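Local coordinates for protein LamCAT (Aquimarina, PDB 6JHJ) that probably hydrolyses laminarin, the beta-1,3-glucan storage polysaccharide of brown algae, as a calcium-binding laminarinase of glycoside hydrolase family 16, at residues K82-I87 and I159-W164. Sequence-based numbering, arbitrary orientation.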
ATOM      1  N   LYS A  82      15.217   0.538  -1.712  1.00 19.67           N
ATOM      2  CA  LYS A  82      14.738   0.396  -0.383  1.00 18.98           C
ATOM      3  C   LYS A  82      13.576   1.384  -0.254  1.00 20.45           C
ATOM      4  O   LYS A  82      13.757   2.579  -0.419  1.00 20.03           O
ATOM      5  CB  LYS A  82      15.828   0.675   0.665  1.00 22.05           C
ATOM      6  CG  LYS A  82      15.359   0.669   2.087  1.00 24.75           C
ATOM      7  CD  LYS A  82      16.499   0.698   3.087  1.00 26.18           C
ATOM      8  CE  LYS A  82      15.969   1.218   4.410  1.00 37.16           C
ATOM      9  NZ  LYS A  82      17.068   0.982   5.407  1.00 41.29           N
ATOM     10  N   VAL A  83      12.376   0.890   0.061  1.00 19.35           N
ATOM     11  CA  VAL A  83      11.170   1.695   0.036  1.00 18.94           C
ATOM     12  C   VAL A  83      10.499   1.567   1.402  1.00 18.43           C
ATOM     13  O   VAL A  83      10.304   0.453   1.870  1.00 18.33           O
ATOM     14  CB  VAL A  83      10.202   1.238  -1.057  1.00 20.47           C
ATOM     15  CG1 VAL A  83       8.961   2.085  -1.085  1.00 21.64           C
ATOM     16  CG2 VAL A  83      10.894   1.281  -2.430  1.00 21.21           C
ATOM     17  N   GLU A  84      10.243   2.673   2.080  1.00 18.25           N
ATOM     18  CA  GLU A  84       9.885   2.631   3.505  1.00 21.31           C
ATOM     19  C   GLU A  84       8.929   3.710   3.860  1.00 19.66           C
ATOM     20  O   GLU A  84       8.949   4.813   3.264  1.00 20.28           O
ATOM     21  CB  GLU A  84      11.157   2.893   4.293  1.00 24.73           C
ATOM     22  CG  GLU A  84      11.106   2.719   5.760  1.00 34.93           C
ATOM     23  CD  GLU A  84      12.520   2.753   6.323  1.00 36.70           C
ATOM     24  OE1 GLU A  84      13.121   1.680   6.351  1.00 30.29           O
ATOM     25  OE2 GLU A  84      12.987   3.833   6.695  1.00 36.65           O
ATOM     26  N   ALA A  85       8.084   3.436   4.863  1.00 21.08           N
ATOM     27  CA  ALA A  85       7.202   4.457   5.427  1.00 20.57           C
ATOM     28  C   ALA A  85       7.012   4.160   6.897  1.00 19.01           C
ATOM     29  O   ALA A  85       7.023   2.995   7.314  1.00 20.32           O
ATOM     30  CB  ALA A  85       5.891   4.465   4.709  1.00 20.85           C
ATOM     31  N   ARG A  86       6.851   5.220   7.664  1.00 19.74           N
ATOM     32  CA  ARG A  86       6.560   5.138   9.084  1.00 20.32           C
ATOM     33  C   ARG A  86       5.075   5.420   9.262  1.00 16.36           C
ATOM     34  O   ARG A  86       4.628   6.496   8.904  1.00 19.48           O
ATOM     35  CB  ARG A  86       7.385   6.178   9.837  1.00 22.11           C
ATOM     36  CG  ARG A  86       7.263   6.032  11.330  1.00 22.51           C
ATOM     37  CD  ARG A  86       8.399   6.726  12.038  1.00 25.08           C
ATOM     38  NE  ARG A  86       8.271   6.551  13.448  1.00 24.61           N
ATOM     39  CZ  ARG A  86       7.839   7.459  14.297  1.00 26.21           C
ATOM     40  NH1 ARG A  86       7.452   8.659  13.943  1.00 27.07           N
ATOM     41  NH2 ARG A  86       7.834   7.134  15.583  1.00 30.85           N
ATOM     42  N   ILE A  87       4.324   4.419   9.695  1.00 18.19           N
ATOM     43  CA  ILE A  87       2.856   4.456   9.650  1.00 16.69           C
ATOM     44  C   ILE A  87       2.256   4.043  11.003  1.00 17.12           C
ATOM     45  O   ILE A  87       2.717   3.067  11.615  1.00 19.97           O
ATOM     46  CB  ILE A  87       2.338   3.482   8.558  1.00 17.35           C
ATOM     47  CG1 ILE A  87       2.937   3.763   7.207  1.00 18.15           C
ATOM     48  CG2 ILE A  87       0.811   3.463   8.512  1.00 17.34           C
ATOM     49  CD1 ILE A  87       2.525   2.809   6.106  1.00 21.05           C
ATOM     50  N   ILE A 159       7.819   1.170  11.408  1.00 17.78           N
ATOM     51  CA  ILE A 159       8.491   1.385  10.114  1.00 19.67           C
ATOM     52  C   ILE A 159       8.355   0.147   9.232  1.00 17.43           C
ATOM     53  O   ILE A 159       8.783  -0.922   9.613  1.00 20.12           O
ATOM     54  CB  ILE A 159       9.971   1.727  10.332  1.00 19.36           C
ATOM     55  CG1 ILE A 159      10.033   3.055  11.153  1.00 22.21           C
ATOM     56  CG2 ILE A 159      10.664   2.024   9.022  1.00 22.45           C
ATOM     57  CD1 ILE A 159      11.421   3.390  11.653  1.00 28.08           C
ATOM     58  N   TYR A 160       7.740   0.305   8.079  1.00 19.05           N
ATOM     59  CA  TYR A 160       7.432  -0.775   7.110  1.00 17.31           C
ATOM     60  C   TYR A 160       8.326  -0.587   5.910  1.00 16.72           C
ATOM     61  O   TYR A 160       8.259   0.474   5.282  1.00 19.01           O
ATOM     62  CB  TYR A 160       5.989  -0.713   6.704  1.00 18.34           C
ATOM     63  CG  TYR A 160       5.064  -0.905   7.893  1.00 18.14           C
ATOM     64  CD1 TYR A 160       4.836  -2.203   8.391  1.00 20.35           C
ATOM     65  CD2 TYR A 160       4.540   0.144   8.553  1.00 19.31           C
ATOM     66  CE1 TYR A 160       4.045  -2.392   9.499  1.00 19.62           C
ATOM     67  CE2 TYR A 160       3.724  -0.043   9.678  1.00 21.82           C
ATOM     68  CZ  TYR A 160       3.515  -1.326  10.147  1.00 22.11           C
ATOM     69  OH  TYR A 160       2.719  -1.599  11.258  1.00 19.14           O
ATOM     70  N   THR A 161       9.130  -1.588   5.603  1.00 17.95           N
ATOM     71  CA  THR A 161      10.198  -1.466   4.618  1.00 16.78           C
ATOM     72  C   THR A 161      10.258  -2.656   3.680  1.00 18.15           C
ATOM     73  O   THR A 161      10.102  -3.799   4.120  1.00 18.18           O
ATOM     74  CB  THR A 161      11.522  -1.436   5.402  1.00 19.07           C
ATOM     75  OG1 THR A 161      11.498  -0.372   6.359  1.00 20.12           O
ATOM     76  CG2 THR A 161      12.696  -1.238   4.498  1.00 18.84           C
ATOM     77  N   ILE A 162      10.684  -2.421   2.431  1.00 17.65           N
ATOM     78  CA  ILE A 162      11.196  -3.471   1.612  1.00 17.69           C
ATOM     79  C   ILE A 162      12.601  -3.105   1.151  1.00 17.75           C
ATOM     80  O   ILE A 162      12.862  -1.916   0.985  1.00 18.26           O
ATOM     81  CB  ILE A 162      10.322  -3.793   0.345  1.00 19.17           C
ATOM     82  CG1 ILE A 162      10.051  -2.543  -0.495  1.00 20.96           C
ATOM     83  CG2 ILE A 162       9.052  -4.556   0.727  1.00 19.12           C
ATOM     84  CD1 ILE A 162       9.526  -2.880  -1.889  1.00 22.74           C
ATOM     85  N   GLU A 163      13.443  -4.109   0.949  1.00 17.85           N
ATOM     86  CA  GLU A 163      14.689  -3.976   0.182  1.00 19.84           C
ATOM     87  C   GLU A 163      14.476  -4.844  -1.063  1.00 19.72           C
ATOM     88  O   GLU A 163      14.161  -5.997  -0.951  1.00 20.84           O
ATOM     89  CB  GLU A 163      15.900  -4.419   1.007  1.00 23.65           C
ATOM     90  CG  GLU A 163      16.314  -3.421   2.060  1.00 24.59           C
ATOM     91  CD  GLU A 163      17.511  -3.868   2.903  1.00 28.03           C
ATOM     92  OE1 GLU A 163      18.078  -4.951   2.599  1.00 29.08           O
ATOM     93  OE2 GLU A 163      17.722  -3.175   3.900  1.00 29.03           O
ATOM     94  N   TRP A 164      14.642  -4.287  -2.224  1.00 19.40           N
ATOM     95  CA  TRP A 164      14.378  -4.910  -3.507  1.00 21.33           C
ATOM     96  C   TRP A 164      15.567  -4.739  -4.456  1.00 21.69           C
ATOM     97  O   TRP A 164      15.986  -3.610  -4.700  1.00 22.52           O
ATOM     98  CB  TRP A 164      13.156  -4.224  -4.078  1.00 19.23           C
ATOM     99  CG  TRP A 164      12.756  -4.430  -5.497  1.00 18.07           C
ATOM    100  CD1 TRP A 164      12.882  -5.542  -6.243  1.00 19.26           C
ATOM    101  CD2 TRP A 164      11.991  -3.510  -6.269  1.00 18.98           C
ATOM    102  NE1 TRP A 164      12.288  -5.365  -7.478  1.00 19.62           N
ATOM    103  CE2 TRP A 164      11.786  -4.097  -7.538  1.00 19.70           C
ATOM    104  CE3 TRP A 164      11.554  -2.204  -6.059  1.00 20.95           C
ATOM    105  CZ2 TRP A 164      11.089  -3.448  -8.558  1.00 21.06           C
ATOM    106  CZ3 TRP A 164      10.879  -1.530  -7.108  1.00 22.77           C
ATOM    107  CH2 TRP A 164      10.700  -2.165  -8.359  1.00 20.19           C
TER
HETATM  108  O   HOH W   1      16.127  -2.260   5.813  1.00 39.18           O
HETATM  109  O   HOH W   2       1.672   0.641  12.493  1.00 19.03           O
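Glu-84 and Thr-161 face each other in a non-hydrogen-bonded pair of two antiparallel strands, 82-87 and 159-164, within the beta-sandwich (jelly-roll) fold of family 16. Their side chains run alongside each other, and Thr-161, beta-branched to suit a strand, donates from OG1 to Glu-84 OE1 at 2.6 Å, meeting the carboxylate on its anti side, 20° out of plane. The glutamate chain is extended, with CG anti to the backbone N (chi1 -172°), which carries its carboxylate level with the hydroxyl and lays CD against Ile-159 CG2, 3.4 Å away. Replacing Glu-84 by alanine would probably leave the Thr-161 hydroxyl without this acceptor and lose the packing against Ile-159 CG2. On the same face Lys-82 and Glu-163 point the same way; their charges are too far apart for a salt bridge, but a water accepts weakly from NZ and donates to OE2. Arg-86 NH1 makes a salt bridge to Asp-226 OD2, a residue of the calcium site. The other face is mainly apolar, as suits a sandwich core: Val-83 CB meets Ile-162 CG1 at 3.8 Å, and small Ala-85 touches Phe-99. There Ile-87 crosses Tyr-160 at about a right angle, its CB 3.9 Å from CE2, while one water lies 2.8 Å from both Ile-87 O and Tyr-160 OH.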